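Local coordinates for HD-GYP domain-containing protein (Bdellovibrio bacteriovorus, PDB 3TM8) that binds a pair of iron ions in an HD-GYP domain and belongs to a class of cyclic-di-GMP phosphodiesterases, though its own function is not established, at residues K312-L315 with Q316-Q319; H320-D323 with I324-L328. All coordinates share one frame; numbering follows the deposited sequence. Where two conformers were deposited one is given.

Contact 1. Residues K312-L315 with Q316-Q319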
loop_
_atom_site.group_PDB
_atom_site.type_symbol
_atom_site.label_atom_id
_atom_site.label_comp_id
_atom_site.label_asym_id
_atom_site.label_seq_id
_atom_site.Cartn_x
_atom_site.Cartn_y
_atom_site.Cartn_z
ATOM N N LYS A 312 1.450 21.958 8.814
ATOM C CA LYS A 312 0.993 21.274 7.624
ATOM C C LYS A 312 -0.109 20.273 7.916
ATOM O O LYS A 312 -0.947 20.034 7.055
ATOM C CB LYS A 312 2.159 20.602 6.896
ATOM C CG LYS A 312 3.169 21.588 6.332
ATOM C CD LYS A 312 4.192 20.876 5.460
ATOM C CE LYS A 312 5.312 21.810 5.028
ATOM N NZ LYS A 312 4.849 22.825 4.048
ATOM N N HIS A 313 -0.117 19.696 9.122
ATOM C CA HIS A 313 -1.100 18.656 9.455
ATOM C C HIS A 313 -1.691 18.886 10.830
ATOM O O HIS A 313 -1.031 19.448 11.697
ATOM C CB HIS A 313 -0.463 17.269 9.404
ATOM C CG HIS A 313 0.269 17.003 8.130
ATOM N ND1 HIS A 313 -0.366 16.604 6.973
ATOM C CD2 HIS A 313 1.585 17.101 7.824
ATOM C CE1 HIS A 313 0.530 16.454 6.013
ATOM N NE2 HIS A 313 1.719 16.760 6.501
ATOM N N PRO A 314 -2.934 18.435 11.046
ATOM C CA PRO A 314 -3.532 18.675 12.364
ATOM C C PRO A 314 -2.727 17.992 13.462
ATOM O O PRO A 314 -2.370 16.815 13.340
ATOM C CB PRO A 314 -4.913 18.023 12.250
ATOM C CG PRO A 314 -5.184 17.955 10.771
ATOM C CD PRO A 314 -3.840 17.690 10.154
ATOM N N LEU A 315 -2.460 18.715 14.544
ATOM C CA LEU A 315 -1.683 18.141 15.628
ATOM C C LEU A 315 -2.333 16.858 16.146
ATOM O O LEU A 315 -1.633 15.905 16.479
ATOM C CB LEU A 315 -1.485 19.148 16.766
ATOM C CG LEU A 315 -0.725 18.652 17.998
ATOM C CD1 LEU A 315 0.707 18.218 17.646
ATOM C CD2 LEU A 315 -0.744 19.704 19.110
ATOM N N GLN A 316 -3.661 16.820 16.219
ATOM C CA GLN A 316 -4.314 15.602 16.706
ATOM C C GLN A 316 -3.997 14.374 15.839
ATOM O O GLN A 316 -3.871 13.263 16.357
ATOM C CB GLN A 316 -5.828 15.778 16.914
ATOM C CG GLN A 316 -6.656 16.082 15.671
ATOM C CD GLN A 316 -6.827 17.565 15.418
ATOM O OE1 GLN A 316 -5.900 18.348 15.602
ATOM N NE2 GLN A 316 -8.022 17.961 15.007
ATOM N N HIS A 317 -3.867 14.565 14.530
ATOM C CA HIS A 317 -3.498 13.443 13.672
ATOM C C HIS A 317 -2.090 12.981 13.987
ATOM O O HIS A 317 -1.828 11.783 14.083
ATOM C CB HIS A 317 -3.553 13.829 12.200
ATOM C CG HIS A 317 -4.936 14.041 11.675
ATOM N ND1 HIS A 317 -5.196 14.229 10.335
ATOM C CD2 HIS A 317 -6.131 14.108 12.305
ATOM C CE1 HIS A 317 -6.494 14.397 10.159
ATOM N NE2 HIS A 317 -7.083 14.335 11.340
ATOM N N ILE A 318 -1.178 13.935 14.130
ATOM C CA ILE A 318 0.213 13.580 14.364
ATOM C C ILE A 318 0.375 12.881 15.712
ATOM O O ILE A 318 1.093 11.891 15.814
ATOM C CB ILE A 318 1.143 14.797 14.228
ATOM C CG1 ILE A 318 1.056 15.336 12.801
ATOM C CG2 ILE A 318 2.575 14.419 14.563
ATOM C CD1 ILE A 318 1.114 14.241 11.741
ATOM N N GLN A 319 -0.318 13.372 16.730
ATOM C CA GLN A 319 -0.286 12.731 18.041
ATOM C C GLN A 319 -0.861 11.313 17.995
ATOM O O GLN A 319 -0.276 10.379 18.543
ATOM C CB GLN A 319 -1.042 13.577 19.068
ATOM C CG GLN A 319 -0.413 14.948 19.285
ATOM C CD GLN A 319 -1.164 15.814 20.280
ATOM O OE1 GLN A 319 -0.550 16.583 21.010
ATOM N NE2 GLN A 319 -2.492 15.714 20.296
#
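Pro314 packs on one face of the His317 imidazole where the chain enters helix 315-325. The CG of Pro314 sits over the middle of the imidazole, 3.8 Å from the ring centroid and 13° off its normal, a CH-pi contact, while CD of the same proline lies nearer the ND1 corner. His317 holds its ring here with CG beside its own backbone N (chi1 -70°), and ND1 is hydrogen-bonded to Ser283 OG on helix 276-293, which fixes the rotation of the ring beneath the proline.

The backbone bonds belong to the first turn. Pro314 occupies the N-cap position, and its carbonyl O accepts Ile318 N at 3.2 Å; a weak bond from His317 N reaches the same oxygen. One residue on, Gln319 N bonds to Leu315 O at 2.9 Å.

The apolar contact is on the inner side, where CD1 of Ile318 approaches CB of His313 at 4.1 Å; Ile318 also touches helix 301-308, and His313 rests on helix 276-293. Two glutamines make van der Waals contacts of amide against aliphatic carbon. The Gln319 side chain crosses that of Leu315 at a slant, with OE1 of Gln319 3.7 Å from CG of Leu315. Gln316 bends at chi2 (-92°) and brings its OE1 back to CB of Pro314, 3.5 Å away.

The helix therefore starts with a proline whose CG and CD pack against the His317 ring while the Gln316 amide touches its CB corner. The Pro314 carbonyl takes the first i+4 bond of the helix, but its side chain, lacking a polar atom, caps no N-H of the first turn. The hydrogen bond to Ser283 joins this start to helix 276-293, which carries the iron ligand Asn285.

Contact 2. Residues H320-D323 with I324-L328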
loop_
_atom_site.group_PDB
_atom_site.type_symbol
_atom_site.label_atom_id
_atom_site.label_comp_id
_atom_site.label_asym_id
_atom_site.label_seq_id
_atom_site.Cartn_x
_atom_site.Cartn_y
_atom_site.Cartn_z
ATOM N N HIS A 320 -2.008 11.149 17.343
ATOM C CA HIS A 320 -2.601 9.820 17.226
ATOM C C HIS A 320 -1.662 8.872 16.470
ATOM O O HIS A 320 -1.501 7.715 16.859
ATOM C CB HIS A 320 -3.961 9.872 16.522
ATOM C CG HIS A 320 -5.091 10.347 17.387
ATOM N ND1 HIS A 320 -5.240 9.974 18.707
ATOM C CD2 HIS A 320 -6.149 11.139 17.101
ATOM C CE1 HIS A 320 -6.336 10.525 19.199
ATOM N NE2 HIS A 320 -6.907 11.235 18.243
ATOM N N LEU A 321 -1.065 9.349 15.376
ATOM C CA LEU A 321 -0.166 8.522 14.574
ATOM C C LEU A 321 1.066 8.137 15.373
ATOM O O LEU A 321 1.533 6.997 15.304
ATOM C CB LEU A 321 0.206 9.223 13.265
ATOM C CG LEU A 321 -0.937 9.228 12.244
ATOM C CD1 LEU A 321 -0.763 10.309 11.180
ATOM C CD2 LEU A 321 -1.118 7.846 11.602
ATOM N N ASN A 322 1.594 9.081 16.141
ATOM C CA ASN A 322 2.693 8.764 17.042
ATOM C C ASN A 322 2.309 7.630 17.992
ATOM O O ASN A 322 3.067 6.667 18.158
ATOM C CB ASN A 322 3.143 10.007 17.806
ATOM C CG ASN A 322 4.313 9.732 18.721
ATOM O OD1 ASN A 322 5.397 9.372 18.264
ATOM N ND2 ASN A 322 4.109 9.923 20.021
ATOM N N ASP A 323 1.115 7.720 18.574
ATOM C CA ASP A 323 0.625 6.681 19.483
ATOM C C ASP A 323 0.443 5.337 18.772
ATOM O O ASP A 323 0.797 4.289 19.308
ATOM C CB ASP A 323 -0.691 7.098 20.149
ATOM C CG ASP A 323 -0.519 8.236 21.132
ATOM O OD1 ASP A 323 0.633 8.533 21.516
ATOM O OD2 ASP A 323 -1.547 8.822 21.535
ATOM N N ILE A 324 -0.114 5.371 17.569
ATOM C CA ILE A 324 -0.282 4.156 16.775
ATOM C C ILE A 324 1.058 3.462 16.513
ATOM O O ILE A 324 1.162 2.244 16.637
ATOM C CB ILE A 324 -1.008 4.458 15.449
ATOM C CG1 ILE A 324 -2.461 4.851 15.730
ATOM C CG2 ILE A 324 -0.942 3.263 14.500
ATOM C CD1 ILE A 324 -3.122 5.596 14.600
ATOM N N LEU A 325 2.080 4.241 16.169
ATOM C CA LEU A 325 3.408 3.691 15.907
ATOM C C LEU A 325 4.045 3.128 17.180
ATOM O O LEU A 325 4.894 2.245 17.123
ATOM C CB LEU A 325 4.309 4.758 15.285
ATOM C CG LEU A 325 3.936 5.166 13.857
ATOM C CD1 LEU A 325 4.708 6.407 13.431
ATOM C CD2 LEU A 325 4.160 4.006 12.889
ATOM N N LYS A 326 3.610 3.650 18.322
ATOM C CA LYS A 326 4.091 3.219 19.631
ATOM C C LYS A 326 3.339 1.989 20.126
ATOM O O LYS A 326 3.658 1.440 21.180
ATOM C CB LYS A 326 3.900 4.345 20.647
ATOM C CG LYS A 326 5.117 5.198 20.914
ATOM C CD LYS A 326 4.727 6.390 21.773
ATOM C CE LYS A 326 5.773 6.702 22.825
ATOM N NZ LYS A 326 5.318 7.814 23.707
ATOM N N GLY A 327 2.331 1.565 19.376
ATOM C CA GLY A 327 1.557 0.399 19.759
ATOM C C GLY A 327 0.269 0.757 20.472
ATOM O O GLY A 327 -0.607 -0.091 20.644
ATOM N N LEU A 328 0.152 2.009 20.898
ATOM C CA LEU A 328 -1.082 2.485 21.508
ATOM C C LEU A 328 -2.112 2.795 20.430
ATOM O O LEU A 328 -2.284 2.059 19.454
ATOM C CB LEU A 328 -0.839 3.743 22.347
ATOM C CG LEU A 328 0.098 3.679 23.554
ATOM C CD1 LEU A 328 1.540 3.841 23.122
ATOM C CD2 LEU A 328 -0.274 4.760 24.561
ATOM O OXT LEU A 328 -2.796 3.810 20.521
#
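Asp323 O and Leu328 N are joined across the Schellman motif that finishes helix 315-325, where Gly327 leaves the helix with a positive phi of 98°. The carbonyl O of Asp323 takes weak bonds from Leu328 N at 2.9 Å and from Lys326 N, and Gly327 N bonds to Ile324 O inside the turn. CB of Leu328 comes back over the last turn and stands 4.0 Å from CB of Asp323.

The closely packed part is the final regular turn. Ile324 N bonds to His320 O at 2.8 Å, and Leu325 N to Leu321 O at 2.9 Å. Ile324 keeps CG1 beside its own backbone N (chi1 -68°), which lays that branch against the carbonyl of His320, with CG1 3.2 Å from His320 O. Its CD1 also meets CD2 of Leu321 at 4.3 Å. Buried Leu321 and Ile324 continue into different neighbours: Leu321 onto Ser283 and Met287 of helix 276-293, Ile324 onto Ala180 of helix 167-185 and Leu154 of helix 153-158. Leu325 adds Met287, Ile291 and Met158, so the end of the helix is wedged among three others.

Toward solvent the grip slackens. Lys326 N is shared between two weak bonds, to Asn322 O and to Asp323 O, and the side chains of Asn322 and Lys326 touch lightly, ND2 of Asn322 lying 4.0 Å from CD of Lys326. The opposite charges of Asp323 and Lys326 stay apart, which may still give a mild attraction without a salt bridge. Leu328 itself is exposed, yet the chain end is anchored: the terminal carboxylate oxygen OXT of Leu328 forms a salt bridge with Lys184 NZ, and the same OXT lies 3.9 Å from CB of Asp323.

How the contacts relate
Read from the N terminus, the chain leaves helix 301-308, runs through a loop and enters helix 315-325 at contact 1, whose two segments form the loop-to-helix junction. Contact 2 follows directly along the same helix and ends at the C terminus of the protein. Neither nests within or crosses the other: they adjoin in sequence, their centres 12 Å apart. Both lean on helices 167-185 and 276-293, in part on the same residues, Leu181, Leu185 and Ser283; contact 1 adds helix 301-308 and contact 2 helix 153-158. Helix 315-325 is thus fixed at its beginning and its end against the helical bundle that surrounds the two iron ions.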